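Galactonate dehydratase (Zobellia galactanivorans, PDB 5OLC) is a member of the enolase superfamily, pairing an N-terminal domain of the mandelate racemase and muconate lactonizing enzyme type with a C-terminal TIM-barrel-like domain. Local coordinates at residues Asp48-Trp53 against Trp114-Lys119; Pro124-Leu129 against Ala315-Ala320; Val271-Pro276 against Asp300-Thr305. All coordinates share one frame; numbering follows the deposited sequence.

Overall arrangement
The contacts run from the N-terminal domain into the barrel. Contact 1 packs strand 51-56 on helix 101-120. Contact 2 sets helix 125-128 against helix 309-321, joining the end of the N-terminal part to the barrel. Their centres are about 15 Å apart, and they touch where Trp114 meets Val125 and Leu128. Contact 3 pairs barrel strands 273-274 and 300-301. Its centre is about 16 Å from that of contact 2; Ala315 packs on Pro303 and Thr305, and Val319 on Pro303. Contacts 1 and 3 do not touch, with centres about 27 Å and nearest atoms about 12 Å apart. In this superfamily the active site lies at the C-terminal ends of the barrel strands, closed by the N-terminal domain.

Contact 1. Residues Asp48-Trp53 against Trp114-Lys119; sequences DGTYGW and WDIKGK
Trp53 and Asp115 are joined by a nearly linear hydrogen bond. Trp53 N gives its hydrogen to Asp115 OD2 at 3.1 Å, with an N-H...O angle of 178°. The oxygen uses its anti lone pair. Asp115 has CG anti to its own N (chi1 -162°), which carries the carboxylate out to the strand. Its other oxygen, OD1, takes a hydrogen bond from Leu369 N, so the buried carboxylate is held at both ends. Next to it the packing is close. Gly52 brings no side chain, and Ile116 CG1 lies 3.6 Å from Gly52 N. The strand and helix axes approach to 6.5 Å here.

Lys119 is the polar link at the border of this tight part. Its extended chain reaches across to the strand and bonds Tyr51 O from NZ at 3.0 Å, above the carbonyl plane. The same NZ forms a salt bridge with Asp115 OD2 at 3.2 Å, from above the carboxylate plane. It also sits 3.4 Å from Tyr51 CE2, oblique to the ring. The looser side, partly open to solvent, holds Tyr51 and Thr50. The Tyr51 ring makes a cation-pi contact with Lys43, and its OH bonds Asp372. Thr50 touches only lightly, its CG2 4.3 Å from Ile116 CG2. Within the chain, this is an outermost strand of a three-stranded antiparallel sheet packed on a helix, as in the N-terminal domain of the enolase superfamily.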
# COMPACT_ATOMS: atom_id res chain seq x y z
N ASP A 48 -49.72 14.56 -22.21
CA ASP A 48 -50.46 13.63 -23.08
C ASP A 48 -51.10 12.43 -22.33
O ASP A 48 -51.55 11.49 -22.97
CB ASP A 48 -49.52 13.14 -24.19
CG ASP A 48 -48.19 12.73 -23.64
OD1 ASP A 48 -48.14 11.72 -22.93
OD2 ASP A 48 -47.22 13.51 -23.78
N GLY A 49 -51.15 12.48 -21.01
CA GLY A 49 -51.79 11.43 -20.25
C GLY A 49 -51.08 10.09 -20.18
O GLY A 49 -51.70 9.08 -19.79
N THR A 50 -49.79 10.06 -20.55
CA THR A 50 -48.94 8.88 -20.41
C THR A 50 -48.49 8.90 -18.96
O THR A 50 -47.92 9.91 -18.51
CB THR A 50 -47.75 8.92 -21.37
OG1 THR A 50 -48.23 8.73 -22.70
CG2 THR A 50 -46.70 7.88 -21.05
N TYR A 51 -48.82 7.84 -18.22
CA TYR A 51 -48.38 7.73 -16.84
C TYR A 51 -47.30 6.69 -16.72
O TYR A 51 -47.10 5.90 -17.64
CB TYR A 51 -49.53 7.48 -15.88
CG TYR A 51 -50.28 6.18 -16.09
CD1 TYR A 51 -51.44 6.14 -16.84
CD2 TYR A 51 -49.91 5.02 -15.41
CE1 TYR A 51 -52.17 4.96 -17.00
CE2 TYR A 51 -50.63 3.84 -15.55
CZ TYR A 51 -51.76 3.81 -16.34
OH TYR A 51 -52.47 2.65 -16.50
N GLY A 52 -46.60 6.72 -15.60
CA GLY A 52 -45.52 5.80 -15.23
C GLY A 52 -45.54 5.59 -13.73
O GLY A 52 -45.68 6.55 -12.96
N TRP A 53 -45.46 4.32 -13.31
CA TRP A 53 -45.48 3.93 -11.89
C TRP A 53 -44.06 3.65 -11.33
O TRP A 53 -43.26 2.95 -11.95
CB TRP A 53 -46.45 2.76 -11.64
CG TRP A 53 -47.90 3.15 -11.63
CD1 TRP A 53 -48.83 2.88 -12.59
CD2 TRP A 53 -48.58 3.90 -10.61
NE1 TRP A 53 -50.06 3.41 -12.23
CE2 TRP A 53 -49.92 4.06 -11.03
CE3 TRP A 53 -48.19 4.44 -9.37
CZ2 TRP A 53 -50.88 4.71 -10.24
CZ3 TRP A 53 -49.13 5.11 -8.61
CH2 TRP A 53 -50.46 5.23 -9.04
N TRP A 114 -38.85 5.31 -16.36
CA TRP A 114 -38.47 4.12 -17.12
C TRP A 114 -39.72 3.38 -17.55
O TRP A 114 -39.69 2.75 -18.61
CB TRP A 114 -37.50 3.23 -16.33
CG TRP A 114 -36.05 3.61 -16.50
CD1 TRP A 114 -35.31 4.42 -15.70
CD2 TRP A 114 -35.20 3.26 -17.60
NE1 TRP A 114 -34.06 4.60 -16.22
CE2 TRP A 114 -33.96 3.91 -17.40
CE3 TRP A 114 -35.36 2.46 -18.76
CZ2 TRP A 114 -32.87 3.74 -18.28
CZ3 TRP A 114 -34.29 2.31 -19.63
CH2 TRP A 114 -33.07 2.96 -19.40
N ASP A 115 -40.84 3.50 -16.77
CA ASP A 115 -42.14 2.92 -17.14
C ASP A 115 -42.70 3.79 -18.25
O ASP A 115 -43.11 3.23 -19.27
CB ASP A 115 -43.12 2.86 -15.96
CG ASP A 115 -44.28 1.89 -16.14
OD1 ASP A 115 -44.15 0.92 -16.93
OD2 ASP A 115 -45.32 2.08 -15.45
N ILE A 116 -42.62 5.14 -18.10
CA ILE A 116 -43.02 6.14 -19.10
C ILE A 116 -42.30 5.88 -20.40
O ILE A 116 -42.98 5.69 -21.40
CB ILE A 116 -42.80 7.61 -18.61
CG1 ILE A 116 -43.95 8.09 -17.68
CG2 ILE A 116 -42.60 8.59 -19.79
CD1 ILE A 116 -43.67 9.40 -16.92
N LYS A 117 -40.95 5.83 -20.40
CA LYS A 117 -40.11 5.61 -21.58
C LYS A 117 -40.45 4.32 -22.28
O LYS A 117 -40.56 4.32 -23.51
CB LYS A 117 -38.64 5.59 -21.18
CG LYS A 117 -37.81 6.71 -21.80
CD LYS A 117 -36.37 6.73 -21.21
CE LYS A 117 -35.68 5.39 -21.25
NZ LYS A 117 -35.93 4.64 -22.53
N GLY A 118 -40.64 3.27 -21.50
CA GLY A 118 -41.04 1.96 -22.00
C GLY A 118 -42.34 2.05 -22.78
O GLY A 118 -42.40 1.63 -23.94
N LYS A 119 -43.35 2.67 -22.15
CA LYS A 119 -44.66 2.92 -22.76
C LYS A 119 -44.49 3.80 -24.04
O LYS A 119 -44.80 3.34 -25.14
CB LYS A 119 -45.61 3.55 -21.72
CG LYS A 119 -46.08 2.57 -20.63
CD LYS A 119 -46.68 3.28 -19.41
CE LYS A 119 -47.57 2.41 -18.55
NZ LYS A 119 -47.79 2.98 -17.20

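Contact 2. Residues Pro124-Leu129 against Ala315-Ala320; sequences PVSVLL and AVHLVA
Ser126 and His317 bring the two backbones closest, with their CA atoms 4.5 Å apart. Residues 125-128 form a single weakly bonded turn of helix. Residues 315-320 are regular helix, with Val319 N and Ala320 N bonded back to Ala315 O and Val316 O.

The His317 ring carries most of the contact. Its CG lies beside the backbone N (chi1 -72°), which sends the ring toward the start of the short helix. There Ser126 N donates to His317 ND1 at 2.9 Å. The donor lies 8° out of the ring plane, and the bond bends to 152° at the hydrogen. Ser126 OG is 3.0 Å from the same ND1. Pro124 CB meets the ring edge at CE1, 3.5 Å away. Val125 CB lies 3.7 Å from ND1, its side chain at about a right angle to that of His317. The other ring nitrogen, NE2, has a weak bond to Leu369 O.

Beyond the ring, Ser126 CB meets Ala320 CB at 3.6 Å, and Leu129 CD1 rests on the backbone at His317 O, 3.6 Å away. The contact joins the end of the N-terminal part of the chain to a barrel helix, an interdomain packing that fits the two-domain enolase-superfamily fold.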
# COMPACT_ATOMS: atom_id res chain seq x y z
N PRO A 124 -40.46 -3.02 -23.79
CA PRO A 124 -40.24 -3.26 -22.35
C PRO A 124 -38.96 -2.55 -21.87
O PRO A 124 -38.16 -2.07 -22.70
CB PRO A 124 -40.15 -4.79 -22.25
CG PRO A 124 -39.73 -5.23 -23.59
CD PRO A 124 -40.30 -4.26 -24.58
N VAL A 125 -38.78 -2.41 -20.53
CA VAL A 125 -37.63 -1.73 -19.93
C VAL A 125 -36.31 -2.49 -20.23
O VAL A 125 -35.31 -1.84 -20.55
CB VAL A 125 -37.82 -1.43 -18.42
CG1 VAL A 125 -36.58 -0.79 -17.80
CG2 VAL A 125 -39.04 -0.54 -18.20
N SER A 126 -36.31 -3.85 -20.15
CA SER A 126 -35.11 -4.67 -20.40
C SER A 126 -34.51 -4.41 -21.78
O SER A 126 -33.30 -4.21 -21.88
CB SER A 126 -35.36 -6.16 -20.17
OG SER A 126 -36.68 -6.61 -20.40
N VAL A 127 -35.35 -4.34 -22.82
CA VAL A 127 -34.93 -4.06 -24.19
C VAL A 127 -34.39 -2.62 -24.27
O VAL A 127 -33.40 -2.35 -24.97
CB VAL A 127 -36.09 -4.35 -25.17
CG1 VAL A 127 -35.88 -3.69 -26.54
CG2 VAL A 127 -36.29 -5.85 -25.32
N LEU A 128 -35.02 -1.71 -23.50
CA LEU A 128 -34.63 -0.31 -23.46
C LEU A 128 -33.38 -0.03 -22.59
O LEU A 128 -32.83 1.09 -22.66
CB LEU A 128 -35.82 0.56 -23.04
CG LEU A 128 -36.69 1.03 -24.17
CD1 LEU A 128 -37.94 1.60 -23.65
CD2 LEU A 128 -35.98 2.08 -24.98
N LEU A 129 -32.95 -1.03 -21.78
CA LEU A 129 -31.74 -0.95 -20.94
C LEU A 129 -30.53 -1.44 -21.78
O LEU A 129 -29.37 -1.26 -21.39
CB LEU A 129 -31.85 -1.81 -19.64
CG LEU A 129 -32.66 -1.29 -18.44
CD1 LEU A 129 -32.87 -2.41 -17.41
CD2 LEU A 129 -32.03 -0.07 -17.78
N ALA A 315 -36.71 -5.01 -11.07
CA ALA A 315 -35.73 -6.08 -10.93
C ALA A 315 -35.87 -7.09 -12.04
O ALA A 315 -34.86 -7.50 -12.59
CB ALA A 315 -35.84 -6.76 -9.58
N VAL A 316 -37.11 -7.46 -12.43
CA VAL A 316 -37.34 -8.40 -13.54
C VAL A 316 -36.61 -7.87 -14.78
O VAL A 316 -35.82 -8.59 -15.38
CB VAL A 316 -38.84 -8.64 -13.89
CG1 VAL A 316 -38.98 -9.74 -14.93
CG2 VAL A 316 -39.67 -8.97 -12.65
N HIS A 317 -36.84 -6.59 -15.10
CA HIS A 317 -36.24 -5.93 -16.24
C HIS A 317 -34.75 -5.70 -16.06
O HIS A 317 -34.03 -5.75 -17.06
CB HIS A 317 -37.00 -4.66 -16.59
CG HIS A 317 -38.33 -4.98 -17.21
ND1 HIS A 317 -38.48 -5.02 -18.58
CD2 HIS A 317 -39.48 -5.41 -16.63
CE1 HIS A 317 -39.74 -5.40 -18.79
NE2 HIS A 317 -40.37 -5.65 -17.65
N LEU A 318 -34.25 -5.52 -14.82
CA LEU A 318 -32.80 -5.34 -14.63
C LEU A 318 -32.03 -6.66 -14.78
O LEU A 318 -31.07 -6.68 -15.55
CB LEU A 318 -32.43 -4.61 -13.35
CG LEU A 318 -30.97 -4.18 -13.31
CD1 LEU A 318 -30.81 -2.67 -13.32
CD2 LEU A 318 -30.24 -4.86 -12.16
N VAL A 319 -32.46 -7.76 -14.09
CA VAL A 319 -31.75 -9.05 -14.21
C VAL A 319 -31.88 -9.61 -15.66
O VAL A 319 -30.96 -10.30 -16.13
CB VAL A 319 -32.02 -10.12 -13.11
CG1 VAL A 319 -32.56 -9.51 -11.81
CG2 VAL A 319 -32.88 -11.27 -13.59
N ALA A 320 -32.95 -9.24 -16.39
CA ALA A 320 -33.10 -9.63 -17.78
C ALA A 320 -31.93 -9.04 -18.58
O ALA A 320 -31.27 -9.79 -19.29
CB ALA A 320 -34.43 -9.14 -18.34

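Contact 3. Residues Val271-Pro276 against Asp300-Thr305; sequences VDIAQP and DLVPHT
Ile273 and Val302 lie side by side and point the same way, with their CG2 atoms 3.6 Å apart. Ile273 lies on strand 273-274. Val302 directly follows strand 300-301, its parallel neighbour in the TIM-like barrel. The two strands form a beta-alpha-beta unit whose helix is 283-296. Ala274 and Leu301 turn to the opposite face of the sheet. Ala274 packs there on Phe262 and Phe266, while Leu301 packs on Ile290, Ala291 and Ala294. Leu301 has CG anti to its N (chi1 -150°), and its CD2 reaches forward to Pro276 CD at 3.7 Å. The proline and leucine side chains lie at a slant to each other.

Backbone bonds fix this register. Ala274 N gives to Asp300 O at 2.8 Å and is nearly straight, at 175°. Val302 N then gives to Ala274 O at 3.1 Å, almost in line with the C=O. A weak bond joins Asp300 N to Asp272 O. Asp300, on the Ile273 face, forms a salt bridge through OD2 with Lys210 of a third subunit, while the Asp272 carboxylate is tied to Ile250 N of the adjacent strand and to Arg243.

Past the paired residues the two segments stay linked near His304. Its ring bonds Asp277 through ND1. The backbone His304 N bonds Pro276 O at 3.0 Å, with the donor 57° out of the carbonyl plane.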
# COMPACT_ATOMS: atom_id res chain seq x y z
N VAL A 271 -17.59 -8.07 -0.86
CA VAL A 271 -18.60 -9.03 -1.26
C VAL A 271 -18.25 -9.88 -2.49
O VAL A 271 -17.45 -9.48 -3.35
CB VAL A 271 -19.97 -8.32 -1.46
CG1 VAL A 271 -20.47 -7.74 -0.14
CG2 VAL A 271 -19.92 -7.26 -2.55
N ASP A 272 -18.90 -11.05 -2.56
CA ASP A 272 -18.89 -11.99 -3.66
C ASP A 272 -20.07 -11.60 -4.57
O ASP A 272 -19.95 -11.70 -5.80
CB ASP A 272 -19.08 -13.43 -3.14
CG ASP A 272 -17.83 -14.05 -2.56
OD1 ASP A 272 -16.88 -14.32 -3.34
OD2 ASP A 272 -17.80 -14.29 -1.35
N ILE A 273 -21.19 -11.13 -3.96
CA ILE A 273 -22.44 -10.69 -4.61
C ILE A 273 -22.84 -9.32 -4.10
O ILE A 273 -22.99 -9.15 -2.89
CB ILE A 273 -23.62 -11.68 -4.36
CG1 ILE A 273 -23.29 -13.14 -4.71
CG2 ILE A 273 -24.89 -11.23 -5.06
CD1 ILE A 273 -23.32 -14.02 -3.57
N ALA A 274 -23.07 -8.36 -5.02
CA ALA A 274 -23.51 -7.01 -4.67
C ALA A 274 -25.03 -6.96 -4.79
O ALA A 274 -25.57 -7.40 -5.80
CB ALA A 274 -22.88 -5.99 -5.60
N GLN A 275 -25.73 -6.46 -3.75
CA GLN A 275 -27.19 -6.45 -3.75
C GLN A 275 -27.79 -5.04 -3.67
O GLN A 275 -28.42 -4.73 -2.65
CB GLN A 275 -27.75 -7.39 -2.65
CG GLN A 275 -27.33 -8.84 -2.82
CD GLN A 275 -28.26 -9.87 -2.22
OE1 GLN A 275 -27.82 -10.81 -1.56
NE2 GLN A 275 -29.55 -9.79 -2.53
N PRO A 276 -27.68 -4.19 -4.72
CA PRO A 276 -28.33 -2.86 -4.63
C PRO A 276 -29.85 -2.97 -4.81
O PRO A 276 -30.31 -3.80 -5.60
CB PRO A 276 -27.71 -2.06 -5.79
CG PRO A 276 -26.88 -3.01 -6.56
CD PRO A 276 -27.03 -4.39 -6.03
N ASP A 300 -20.50 -10.37 -8.92
CA ASP A 300 -21.88 -10.69 -9.29
C ASP A 300 -22.84 -9.66 -8.72
O ASP A 300 -22.55 -9.05 -7.68
CB ASP A 300 -22.29 -12.08 -8.76
CG ASP A 300 -21.35 -13.21 -9.06
OD1 ASP A 300 -20.23 -13.22 -8.49
OD2 ASP A 300 -21.75 -14.13 -9.81
N LEU A 301 -24.00 -9.50 -9.38
CA LEU A 301 -25.08 -8.60 -8.98
C LEU A 301 -26.40 -9.33 -8.94
O LEU A 301 -26.84 -9.88 -9.96
CB LEU A 301 -25.21 -7.39 -9.92
CG LEU A 301 -25.74 -6.11 -9.29
CD1 LEU A 301 -25.13 -4.90 -9.98
CD2 LEU A 301 -27.25 -6.07 -9.30
N VAL A 302 -27.03 -9.35 -7.77
CA VAL A 302 -28.36 -9.90 -7.56
C VAL A 302 -29.02 -8.74 -6.84
O VAL A 302 -28.55 -8.41 -5.76
CB VAL A 302 -28.40 -11.21 -6.70
CG1 VAL A 302 -29.84 -11.68 -6.49
CG2 VAL A 302 -27.54 -12.31 -7.32
N PRO A 303 -29.99 -8.02 -7.43
CA PRO A 303 -30.55 -6.87 -6.71
C PRO A 303 -31.39 -7.24 -5.49
O PRO A 303 -31.83 -8.39 -5.34
CB PRO A 303 -31.34 -6.13 -7.79
CG PRO A 303 -31.74 -7.17 -8.74
CD PRO A 303 -30.66 -8.21 -8.73
N HIS A 304 -31.57 -6.27 -4.59
CA HIS A 304 -32.41 -6.45 -3.41
C HIS A 304 -33.81 -5.96 -3.82
O HIS A 304 -33.92 -4.90 -4.46
CB HIS A 304 -31.85 -5.64 -2.23
CG HIS A 304 -32.67 -5.76 -0.97
ND1 HIS A 304 -33.47 -4.71 -0.52
CD2 HIS A 304 -32.78 -6.80 -0.10
CE1 HIS A 304 -34.04 -5.15 0.59
NE2 HIS A 304 -33.66 -6.40 0.88
N THR A 305 -34.86 -6.77 -3.52
CA THR A 305 -36.26 -6.42 -3.83
C THR A 305 -37.19 -6.79 -2.69
O THR A 305 -37.31 -7.97 -2.34
CB THR A 305 -36.77 -6.96 -5.19
OG1 THR A 305 -35.81 -7.82 -5.82
CG2 THR A 305 -37.17 -5.84 -6.13